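Long-range contacts in ornithine decarboxylase (Entamoeba histolytica, PDB 4AIB), which probably catalyses the pyridoxal phosphate-dependent decarboxylation of L-ornithine to putrescine, the entry step to polyamines, and probably works only as a homodimer: residues A[29-34]-A[265-270]; A[100-105]-A[124-129]; A[271-276]-A[287-292]. All coordinates share one frame; numbering follows the deposited sequence.

Interaction 1: A[29-34]-A[265-270]; sequences WIFDTE and NAFHLV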
loop_
_atom_site.group_PDB
_atom_site.type_symbol
_atom_site.label_atom_id
_atom_site.label_comp_id
_atom_site.label_asym_id
_atom_site.label_seq_id
_atom_site.Cartn_x
_atom_site.Cartn_y
_atom_site.Cartn_z
ATOM N N TRP A 29 -15.794 -11.358 -0.913
ATOM C CA TRP A 29 -15.769 -11.321 0.548
ATOM C C TRP A 29 -17.029 -11.881 1.140
ATOM O O TRP A 29 -18.114 -11.720 0.578
ATOM C CB TRP A 29 -15.568 -9.892 1.036
ATOM C CG TRP A 29 -14.238 -9.287 0.653
ATOM C CD1 TRP A 29 -13.948 -8.512 -0.468
ATOM C CD2 TRP A 29 -12.969 -9.381 1.388
ATOM N NE1 TRP A 29 -12.627 -8.136 -0.476
ATOM C CE2 TRP A 29 -11.984 -8.621 0.606
ATOM C CE3 TRP A 29 -12.564 -9.995 2.568
ATOM C CZ2 TRP A 29 -10.662 -8.498 1.009
ATOM C CZ3 TRP A 29 -11.227 -9.863 2.963
ATOM C CH2 TRP A 29 -10.302 -9.133 2.203
ATOM N N ILE A 30 -16.897 -12.550 2.284
ATOM C CA ILE A 30 -18.052 -13.019 3.047
ATOM C C ILE A 30 -18.117 -12.281 4.383
ATOM O O ILE A 30 -17.203 -12.380 5.204
ATOM C CB ILE A 30 -18.038 -14.551 3.269
ATOM C CG1 ILE A 30 -18.159 -15.290 1.930
ATOM C CG2 ILE A 30 -19.167 -14.969 4.206
ATOM C CD1 ILE A 30 -17.991 -16.794 2.026
ATOM N N PHE A 31 -19.201 -11.534 4.582
ATOM C CA PHE A 31 -19.386 -10.751 5.799
ATOM C C PHE A 31 -20.013 -11.591 6.911
ATOM O O PHE A 31 -21.211 -11.887 6.886
ATOM C CB PHE A 31 -20.220 -9.494 5.510
ATOM C CG PHE A 31 -20.333 -8.553 6.679
ATOM C CD1 PHE A 31 -19.199 -7.977 7.242
ATOM C CD2 PHE A 31 -21.577 -8.232 7.208
ATOM C CE1 PHE A 31 -19.303 -7.108 8.318
ATOM C CE2 PHE A 31 -21.688 -7.362 8.283
ATOM C CZ PHE A 31 -20.549 -6.799 8.838
ATOM N N ASP A 32 -19.182 -11.979 7.876
ATOM C CA ASP A 32 -19.616 -12.788 9.011
ATOM C C ASP A 32 -20.185 -11.887 10.102
ATOM O O ASP A 32 -19.447 -11.366 10.941
ATOM C CB ASP A 32 -18.446 -13.623 9.549
ATOM C CG ASP A 32 -18.897 -14.801 10.405
ATOM O OD1 ASP A 32 -20.080 -14.856 10.807
ATOM O OD2 ASP A 32 -18.056 -15.684 10.679
ATOM N N THR A 33 -21.503 -11.710 10.077
ATOM C CA THR A 33 -22.200 -10.842 11.028
ATOM C C THR A 33 -22.107 -11.391 12.453
ATOM O O THR A 33 -21.896 -10.631 13.401
ATOM C CB THR A 33 -23.678 -10.647 10.634
ATOM O OG1 THR A 33 -23.786 -10.502 9.214
ATOM C CG2 THR A 33 -24.270 -9.422 11.312
ATOM N N GLU A 34 -22.254 -12.708 12.591
ATOM C CA GLU A 34 -22.136 -13.383 13.886
ATOM C C GLU A 34 -20.716 -13.324 14.437
ATOM O O GLU A 34 -20.520 -13.284 15.652
ATOM C CB GLU A 34 -22.593 -14.840 13.785
ATOM C CG GLU A 34 -24.103 -15.025 13.746
ATOM C CD GLU A 34 -24.526 -16.471 13.943
ATOM O OE1 GLU A 34 -23.970 -17.149 14.835
ATOM O OE2 GLU A 34 -25.426 -16.929 13.207
ATOM N N ASN A 265 -12.344 -11.279 12.482
ATOM C CA ASN A 265 -13.383 -12.286 12.278
ATOM C C ASN A 265 -14.603 -11.768 11.514
ATOM O O ASN A 265 -15.601 -12.479 11.373
ATOM C CB ASN A 265 -13.801 -12.891 13.622
ATOM C CG ASN A 265 -12.621 -13.413 14.423
ATOM O OD1 ASN A 265 -11.735 -14.081 13.889
ATOM N ND2 ASN A 265 -12.607 -13.110 15.716
ATOM N N ALA A 266 -14.507 -10.538 11.014
ATOM C CA ALA A 266 -15.605 -9.883 10.305
ATOM C C ALA A 266 -15.748 -10.352 8.858
ATOM O O ALA A 266 -16.864 -10.557 8.375
ATOM C CB ALA A 266 -15.434 -8.373 10.353
ATOM N N PHE A 267 -14.618 -10.512 8.174
ATOM C CA PHE A 267 -14.619 -10.858 6.755
ATOM C C PHE A 267 -13.883 -12.159 6.453
ATOM O O PHE A 267 -12.944 -12.538 7.156
ATOM C CB PHE A 267 -14.018 -9.720 5.925
ATOM C CG PHE A 267 -14.862 -8.478 5.893
ATOM C CD1 PHE A 267 -15.900 -8.347 4.975
ATOM C CD2 PHE A 267 -14.617 -7.433 6.779
ATOM C CE1 PHE A 267 -16.678 -7.200 4.943
ATOM C CE2 PHE A 267 -15.393 -6.285 6.753
ATOM C CZ PHE A 267 -16.424 -6.169 5.833
ATOM N N HIS A 268 -14.329 -12.838 5.400
ATOM C CA HIS A 268 -13.667 -14.035 4.899
ATOM C C HIS A 268 -13.454 -13.894 3.422
ATOM O O HIS A 268 -14.407 -13.682 2.666
ATOM C CB HIS A 268 -14.488 -15.282 5.207
ATOM C CG HIS A 268 -14.830 -15.445 6.670
ATOM N ND1 HIS A 268 -13.915 -15.796 7.591
ATOM C CD2 HIS A 268 -16.036 -15.294 7.352
ATOM C CE1 HIS A 268 -14.501 -15.864 8.801
ATOM N NE2 HIS A 268 -15.799 -15.557 8.653
ATOM N N LEU A 269 -12.198 -13.993 2.999
ATOM C CA LEU A 269 -11.843 -13.854 1.591
ATOM C C LEU A 269 -11.914 -15.202 0.877
ATOM O O LEU A 269 -11.374 -16.194 1.366
ATOM C CB LEU A 269 -10.444 -13.240 1.453
ATOM C CG LEU A 269 -9.895 -12.932 0.055
ATOM C CD1 LEU A 269 -10.676 -11.816 -0.625
ATOM C CD2 LEU A 269 -8.419 -12.575 0.134
ATOM N N VAL A 270 -12.596 -15.227 -0.269
ATOM C CA VAL A 270 -12.693 -16.430 -1.101
ATOM C C VAL A 270 -12.139 -16.130 -2.494
ATOM O O VAL A 270 -12.851 -15.624 -3.363
ATOM C CB VAL A 270 -14.143 -16.957 -1.216
ATOM C CG1 VAL A 270 -14.162 -18.334 -1.866
ATOM C CG2 VAL A 270 -14.813 -17.017 0.147
#

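Interaction 2: A[100-105]-A[124-129]; sequences QTFKPY and IDEVQK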
loop_
_atom_site.group_PDB
_atom_site.type_symbol
_atom_site.label_atom_id
_atom_site.label_comp_id
_atom_site.label_asym_id
_atom_site.label_seq_id
_atom_site.Cartn_x
_atom_site.Cartn_y
_atom_site.Cartn_z
ATOM N N GLN A 100 -5.471 11.644 16.163
ATOM C CA GLN A 100 -4.395 12.025 15.262
ATOM C C GLN A 100 -3.457 12.975 15.990
ATOM O O GLN A 100 -3.851 14.077 16.383
ATOM C CB GLN A 100 -4.952 12.659 13.982
ATOM C CG GLN A 100 -3.902 13.067 12.956
ATOM C CD GLN A 100 -2.977 11.930 12.557
ATOM O OE1 GLN A 100 -1.758 12.029 12.703
ATOM N NE2 GLN A 100 -3.552 10.842 12.054
ATOM N N THR A 101 -2.217 12.528 16.177
ATOM C CA THR A 101 -1.205 13.290 16.909
ATOM C C THR A 101 -0.848 14.596 16.206
ATOM O O THR A 101 -0.665 15.625 16.856
ATOM C CB THR A 101 0.074 12.460 17.149
ATOM O OG1 THR A 101 0.510 11.871 15.917
ATOM C CG2 THR A 101 -0.183 11.361 18.169
ATOM N N PHE A 102 -0.758 14.550 14.879
ATOM C CA PHE A 102 -0.481 15.742 14.082
ATOM C C PHE A 102 -1.547 15.947 13.008
ATOM O O PHE A 102 -1.555 15.272 11.975
ATOM C CB PHE A 102 0.927 15.683 13.481
ATOM C CG PHE A 102 2.025 15.709 14.509
ATOM C CD1 PHE A 102 2.346 16.888 15.176
ATOM C CD2 PHE A 102 2.738 14.554 14.815
ATOM C CE1 PHE A 102 3.357 16.917 16.124
ATOM C CE2 PHE A 102 3.750 14.578 15.763
ATOM C CZ PHE A 102 4.060 15.760 16.419
ATOM N N LYS A 103 -2.444 16.891 13.276
ATOM C CA LYS A 103 -3.615 17.130 12.439
ATOM C C LYS A 103 -3.381 18.261 11.441
ATOM O O LYS A 103 -2.780 19.279 11.793
ATOM C CB LYS A 103 -4.827 17.461 13.316
ATOM C CG LYS A 103 -5.207 16.364 14.300
ATOM C CD LYS A 103 -6.135 16.870 15.398
ATOM C CE LYS A 103 -5.382 17.577 16.516
ATOM N NZ LYS A 103 -4.532 16.648 17.313
ATOM N N PRO A 104 -3.847 18.083 10.188
ATOM C CA PRO A 104 -3.858 19.183 9.224
ATOM C C PRO A 104 -4.806 20.278 9.695
ATOM O O PRO A 104 -5.854 19.978 10.275
ATOM C CB PRO A 104 -4.392 18.529 7.945
ATOM C CG PRO A 104 -4.130 17.072 8.117
ATOM C CD PRO A 104 -4.312 16.822 9.583
ATOM N N TYR A 105 -4.435 21.533 9.455
ATOM C CA TYR A 105 -5.200 22.680 9.947
ATOM C C TYR A 105 -6.636 22.699 9.424
ATOM O O TYR A 105 -7.576 22.890 10.196
ATOM C CB TYR A 105 -4.494 23.995 9.602
ATOM C CG TYR A 105 -3.095 24.124 10.163
ATOM C CD1 TYR A 105 -2.885 24.568 11.465
ATOM C CD2 TYR A 105 -1.980 23.811 9.384
ATOM C CE1 TYR A 105 -1.605 24.694 11.981
ATOM C CE2 TYR A 105 -0.695 23.932 9.893
ATOM C CZ TYR A 105 -0.515 24.373 11.190
ATOM O OH TYR A 105 0.753 24.497 11.704
ATOM N N ILE A 124 4.169 20.118 21.933
ATOM C CA ILE A 124 3.859 21.486 22.362
ATOM C C ILE A 124 3.210 22.304 21.234
ATOM O O ILE A 124 2.403 23.201 21.492
ATOM C CB ILE A 124 5.110 22.206 22.940
ATOM C CG1 ILE A 124 4.730 23.545 23.588
ATOM C CG2 ILE A 124 6.189 22.390 21.878
ATOM C CD1 ILE A 124 5.775 24.106 24.530
ATOM N N ASP A 125 3.557 21.974 19.990
ATOM C CA ASP A 125 3.029 22.674 18.821
ATOM C C ASP A 125 1.545 22.388 18.586
ATOM O O ASP A 125 0.789 23.293 18.233
ATOM C CB ASP A 125 3.838 22.321 17.568
ATOM C CG ASP A 125 3.373 23.081 16.337
ATOM O OD1 ASP A 125 3.410 24.330 16.352
ATOM O OD2 ASP A 125 2.957 22.427 15.359
ATOM N N GLU A 126 1.141 21.134 18.786
ATOM C CA GLU A 126 -0.247 20.717 18.575
ATOM C C GLU A 126 -1.191 21.301 19.628
ATOM O O GLU A 126 -2.368 21.535 19.348
ATOM C CB GLU A 126 -0.358 19.191 18.548
ATOM C CG GLU A 126 -1.578 18.655 17.804
ATOM C CD GLU A 126 -1.420 18.672 16.292
ATOM O OE1 GLU A 126 -0.280 18.802 15.799
ATOM O OE2 GLU A 126 -2.443 18.545 15.588
ATOM N N VAL A 127 -0.666 21.522 20.833
ATOM C CA VAL A 127 -1.398 22.219 21.892
ATOM C C VAL A 127 -1.721 23.640 21.424
ATOM O O VAL A 127 -2.853 24.109 21.569
ATOM C CB VAL A 127 -0.594 22.265 23.215
ATOM C CG1 VAL A 127 -1.323 23.077 24.275
ATOM C CG2 VAL A 127 -0.329 20.861 23.734
ATOM N N GLN A 128 -0.717 24.303 20.851
ATOM C CA GLN A 128 -0.853 25.659 20.321
ATOM C C GLN A 128 -1.737 25.693 19.075
ATOM O O GLN A 128 -2.499 26.641 18.876
ATOM C CB GLN A 128 0.525 26.248 20.004
ATOM C CG GLN A 128 1.421 26.434 21.220
ATOM C CD GLN A 128 2.867 26.722 20.860
ATOM O OE1 GLN A 128 3.317 26.439 19.748
ATOM N NE2 GLN A 128 3.608 27.281 21.809
ATOM N N LYS A 129 -1.621 24.653 18.248
ATOM C CA LYS A 129 -2.429 24.498 17.037
ATOM C C LYS A 129 -3.913 24.418 17.387
ATOM O O LYS A 129 -4.752 25.033 16.724
ATOM C CB LYS A 129 -1.998 23.240 16.275
ATOM C CG LYS A 129 -2.716 23.014 14.951
ATOM C CD LYS A 129 -2.413 21.642 14.362
ATOM C CE LYS A 129 -1.013 21.567 13.768
ATOM N NZ LYS A 129 -0.676 20.190 13.314
#

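Interaction 3: A[271-276]-A[287-292]; sequences SSLHGK and IEYTSG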
loop_
_atom_site.group_PDB
_atom_site.type_symbol
_atom_site.label_atom_id
_atom_site.label_comp_id
_atom_site.label_asym_id
_atom_site.label_seq_id
_atom_site.Cartn_x
_atom_site.Cartn_y
_atom_site.Cartn_z
ATOM N N SER A 271 -10.868 -16.453 -2.699
ATOM C CA SER A 271 -10.173 -16.086 -3.930
ATOM C C SER A 271 -10.127 -17.215 -4.961
ATOM O O SER A 271 -10.203 -18.393 -4.614
ATOM C CB SER A 271 -8.765 -15.582 -3.606
ATOM O OG SER A 271 -8.827 -14.483 -2.710
ATOM N N SER A 272 -10.017 -16.834 -6.230
ATOM C CA SER A 272 -9.962 -17.786 -7.337
ATOM C C SER A 272 -8.537 -17.919 -7.865
ATOM O O SER A 272 -7.685 -17.075 -7.585
ATOM C CB SER A 272 -10.893 -17.337 -8.463
ATOM O OG SER A 272 -10.504 -16.068 -8.959
ATOM N N LEU A 273 -8.290 -18.976 -8.637
ATOM C CA LEU A 273 -6.970 -19.226 -9.211
ATOM C C LEU A 273 -6.936 -18.957 -10.711
ATOM O O LEU A 273 -7.813 -19.403 -11.454
ATOM C CB LEU A 273 -6.519 -20.661 -8.927
ATOM C CG LEU A 273 -6.281 -21.068 -7.470
ATOM C CD1 LEU A 273 -6.136 -22.577 -7.371
ATOM C CD2 LEU A 273 -5.062 -20.368 -6.885
ATOM N N HIS A 274 -5.912 -18.223 -11.145
ATOM C CA HIS A 274 -5.704 -17.936 -12.564
ATOM C C HIS A 274 -4.257 -18.083 -12.963
ATOM O O HIS A 274 -3.712 -17.257 -13.700
ATOM C CB HIS A 274 -6.257 -16.555 -12.926
ATOM C CG HIS A 274 -5.648 -15.418 -12.138
ATOM N ND1 HIS A 274 -4.571 -14.736 -12.568
ATOM C CD2 HIS A 274 -6.010 -14.853 -10.917
ATOM C CE1 HIS A 274 -4.256 -13.784 -11.670
ATOM N NE2 HIS A 274 -5.137 -13.856 -10.660
ATOM N N GLY A 275 -3.625 -19.153 -12.481
ATOM C CA GLY A 275 -2.229 -19.437 -12.802
ATOM C C GLY A 275 -1.631 -20.594 -12.023
ATOM O O GLY A 275 -1.878 -20.743 -10.823
ATOM N N LYS A 276 -0.834 -21.410 -12.711
ATOM C CA LYS A 276 -0.190 -22.571 -12.098
ATOM C C LYS A 276 1.175 -22.868 -12.717
ATOM O O LYS A 276 1.360 -22.742 -13.930
ATOM C CB LYS A 276 -1.095 -23.804 -12.202
ATOM C CG LYS A 276 -0.705 -24.947 -11.275
ATOM C CD LYS A 276 -1.728 -26.074 -11.287
ATOM C CE LYS A 276 -1.499 -27.053 -12.428
ATOM N NZ LYS A 276 -2.436 -28.209 -12.354
ATOM N N ILE A 287 4.262 -26.666 -6.122
ATOM C CA ILE A 287 3.352 -26.085 -7.109
ATOM C C ILE A 287 3.027 -24.628 -6.788
ATOM O O ILE A 287 2.468 -24.323 -5.733
ATOM C CB ILE A 287 2.051 -26.908 -7.263
ATOM C CG1 ILE A 287 2.359 -28.411 -7.306
ATOM C CG2 ILE A 287 1.308 -26.481 -8.523
ATOM C CD1 ILE A 287 1.148 -29.309 -7.150
ATOM N N GLU A 288 3.385 -23.738 -7.711
ATOM C CA GLU A 288 3.121 -22.308 -7.568
ATOM C C GLU A 288 1.743 -21.943 -8.108
ATOM O O GLU A 288 1.341 -22.403 -9.177
ATOM C CB GLU A 288 4.199 -21.487 -8.281
ATOM C CG GLU A 288 5.531 -21.429 -7.545
ATOM C CD GLU A 288 6.665 -20.913 -8.413
ATOM O OE1 GLU A 288 6.482 -19.876 -9.084
ATOM O OE2 GLU A 288 7.747 -21.541 -8.418
ATOM N N TYR A 289 1.024 -21.112 -7.358
ATOM C CA TYR A 289 -0.310 -20.673 -7.755
ATOM C C TYR A 289 -0.414 -19.155 -7.788
ATOM O O TYR A 289 0.291 -18.455 -7.059
ATOM C CB TYR A 289 -1.370 -21.256 -6.818
ATOM C CG TYR A 289 -1.499 -22.760 -6.898
ATOM C CD1 TYR A 289 -2.288 -23.361 -7.879
ATOM C CD2 TYR A 289 -0.836 -23.585 -5.990
ATOM C CE1 TYR A 289 -2.410 -24.739 -7.955
ATOM C CE2 TYR A 289 -0.951 -24.965 -6.058
ATOM C CZ TYR A 289 -1.739 -25.536 -7.041
ATOM O OH TYR A 289 -1.856 -26.905 -7.112
ATOM N N THR A 290 -1.293 -18.653 -8.648
ATOM C CA THR A 290 -1.538 -17.223 -8.738
ATOM C C THR A 290 -2.996 -16.933 -8.396
ATOM O O THR A 290 -3.912 -17.257 -9.157
ATOM C CB THR A 290 -1.144 -16.663 -10.118
ATOM O OG1 THR A 290 0.192 -17.079 -10.426
ATOM C CG2 THR A 290 -1.202 -15.140 -10.123
ATOM N N SER A 291 -3.184 -16.336 -7.224
ATOM C CA SER A 291 -4.503 -16.061 -6.677
ATOM C C SER A 291 -5.010 -14.689 -7.106
ATOM O O SER A 291 -4.222 -13.764 -7.296
ATOM C CB SER A 291 -4.453 -16.147 -5.156
ATOM O OG SER A 291 -5.693 -15.784 -4.596
ATOM N N GLY A 292 -6.330 -14.565 -7.232
ATOM C CA GLY A 292 -6.982 -13.362 -7.761
ATOM C C GLY A 292 -6.562 -12.026 -7.172
ATOM O O GLY A 292 -7.273 -11.457 -6.341
#

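Interaction 1: A[29-34]-A[265-270]
Trp29 and Leu269 form a non-hydrogen-bonded antiparallel pair. Leu269 CG is anti to its backbone N, chi1 -177°, and this carries CD1 over the face of the indole. CD1 lies 3.6 Å from the centroid of the Trp29 six-membered ring, a CH-pi contact. Phe31 and Phe267 pack on the same side of the sheet. Phe31 CD1 comes within 3.5 Å of Phe267 CE1, with the ring planes 47° apart. Ile381 of strand 380-383 and Leu64 and Leu67 of helix 62-70 close over this aromatic layer. Strand 29-31 joins strand 267-270 in the beta domain. Ile30 N donates to His268 O at 2.8 Å, and His268 N to Ile30 O at 2.9 Å. Asp32 N to Ala266 O continues the ladder. The chain then turns into helix 33-46, which leads to the first barrel strand, 50-55. On the other sheet face Ile30 CD1 meets Val270 CG2 at 3.7 Å. Beside them His268 NE2 donates to Asp32 OD2 at 3.0 Å, almost straight at 170°. His268 ND1 binds Asn359 N, so both nitrogens fix the ring's rotation. Ile30, Phe31, Phe267 and His268 are buried, whereas Trp29, Leu269 and Asp32 are partly exposed. Asp32 is the N-cap of helix 33-46, its OD1 making a weak bond to Gly35 N.

Interaction 2: A[100-105]-A[124-129]
Glu126 OE2 accepts the backbone N-H of Lys103 at 2.8 Å, a nearly straight bond of 168°, on the syn side but well out of the carboxylate plane. The same oxygen forms a salt bridge with Lys103 NZ at 3.3 Å. Lys103 is bent at its last two torsions, which folds NZ back to Gln100 O, 2.8 Å away; Thr119 OG1 is another partner. The other carboxylate oxygen, Glu126 OE1, pairs with Lys129 NZ at 2.9 Å. Lys129 NZ also donates to Lys103 O at 2.8 Å and to His274 O of the second subunit. Three acceptors therefore hold this buried ammonium group, and two lysines probably stabilise Glu126 as a carboxylate. Lys129 NZ stands 5.0 Å from the Tyr105 ring centroid, over the face, in a cation-pi contact. The Lys129 chain crosses Tyr105 at about a right angle, with CG 3.6 Å from Tyr105 CE1. Phe102 and Tyr105 pack on Thr290 and Pro350 of the second subunit. This salt-bridge network of the TIM-type barrel joins the loop after strand 96-98 to helix 124-133 at the dimer interface, where the side chain of Thr101 is about 10 Å from that of Lys57, the predicted cofactor lysine.

Interaction 3: A[271-276]-A[287-292]
Strands 271-276 and 287-291 run antiparallel at 146°, and their register slips by one residue between the pairs Leu273-Ser291 and Lys276-Tyr289. This is a beta bulge in the long hairpin of the beta domain. The extra residue lies in the first strand, where His274 and Gly275 share Thr290 as backbone partner. His274 N donates to Thr290 O at 3.0 Å, almost straight at 176°. Thr290 N donates to Gly275 O at 3.1 Å. Nearer the end of the second strand Gly292 N, in a poorly ordered residue, reaches Ser272 O at 2.9 Å. Gly275 has no side chain, and Thr290 lies against its CA.

One face carries Leu273, Lys276, Tyr289 and Ser291. Leu273 CD2 packs on Tyr289 CB at 3.8 Å. Lys276 and Tyr289 lie alongside each other and point the same way, with Lys276 CD 3.7 Å from Tyr289 CE1. Lys276 CG also meets Ile287 CG2 at 3.7 Å. The polar ends of Lys276 and Tyr289 go to one loop residue: Tyr289 OH binds Met348 N, and Lys276 NZ binds Met348 O. Glu288 turns elsewhere, to Arg277 and Tyr330.

The second subunit covers the bulge. Its Pro104 packs on His274, and its Phe102 O takes a weak bond from His274 ND1. His274 CG stands between its backbone N and carbonyl carbon, chi1 58°, which brings the imidazole over the partner strand. Thr290 O then lies over one face of the ring, toward its rim. Gly292 CA lies at the ring edge, near its plane, 3.5 Å from His274 NE2. His274 CE1 touches Thr290 CG2 at 3.7 Å.

How the interactions relate
After helix 6-16, strand 27-31 is the first strand, and its partner comes only at 265-270. Interaction 1 therefore closes a loop of 230 residues that holds all eight parallel strands of the barrel. Interaction 2 closes a short loop of 18 residues within that span, on the opposite side of the chain's centre. Interaction 3 follows directly where interaction 1 ends, on the same strand 267-281, and closes the hairpin with strand 284-291. No two loops cross. Interactions 1 and 3 belong to the same mixed sheet, while interaction 2 belongs to the barrel. Interactions 2 and 3 lie about 46 Å apart, centre to centre, within a chain, yet in the dimer 100-105 and 124-129 meet the hairpin of the second subunit.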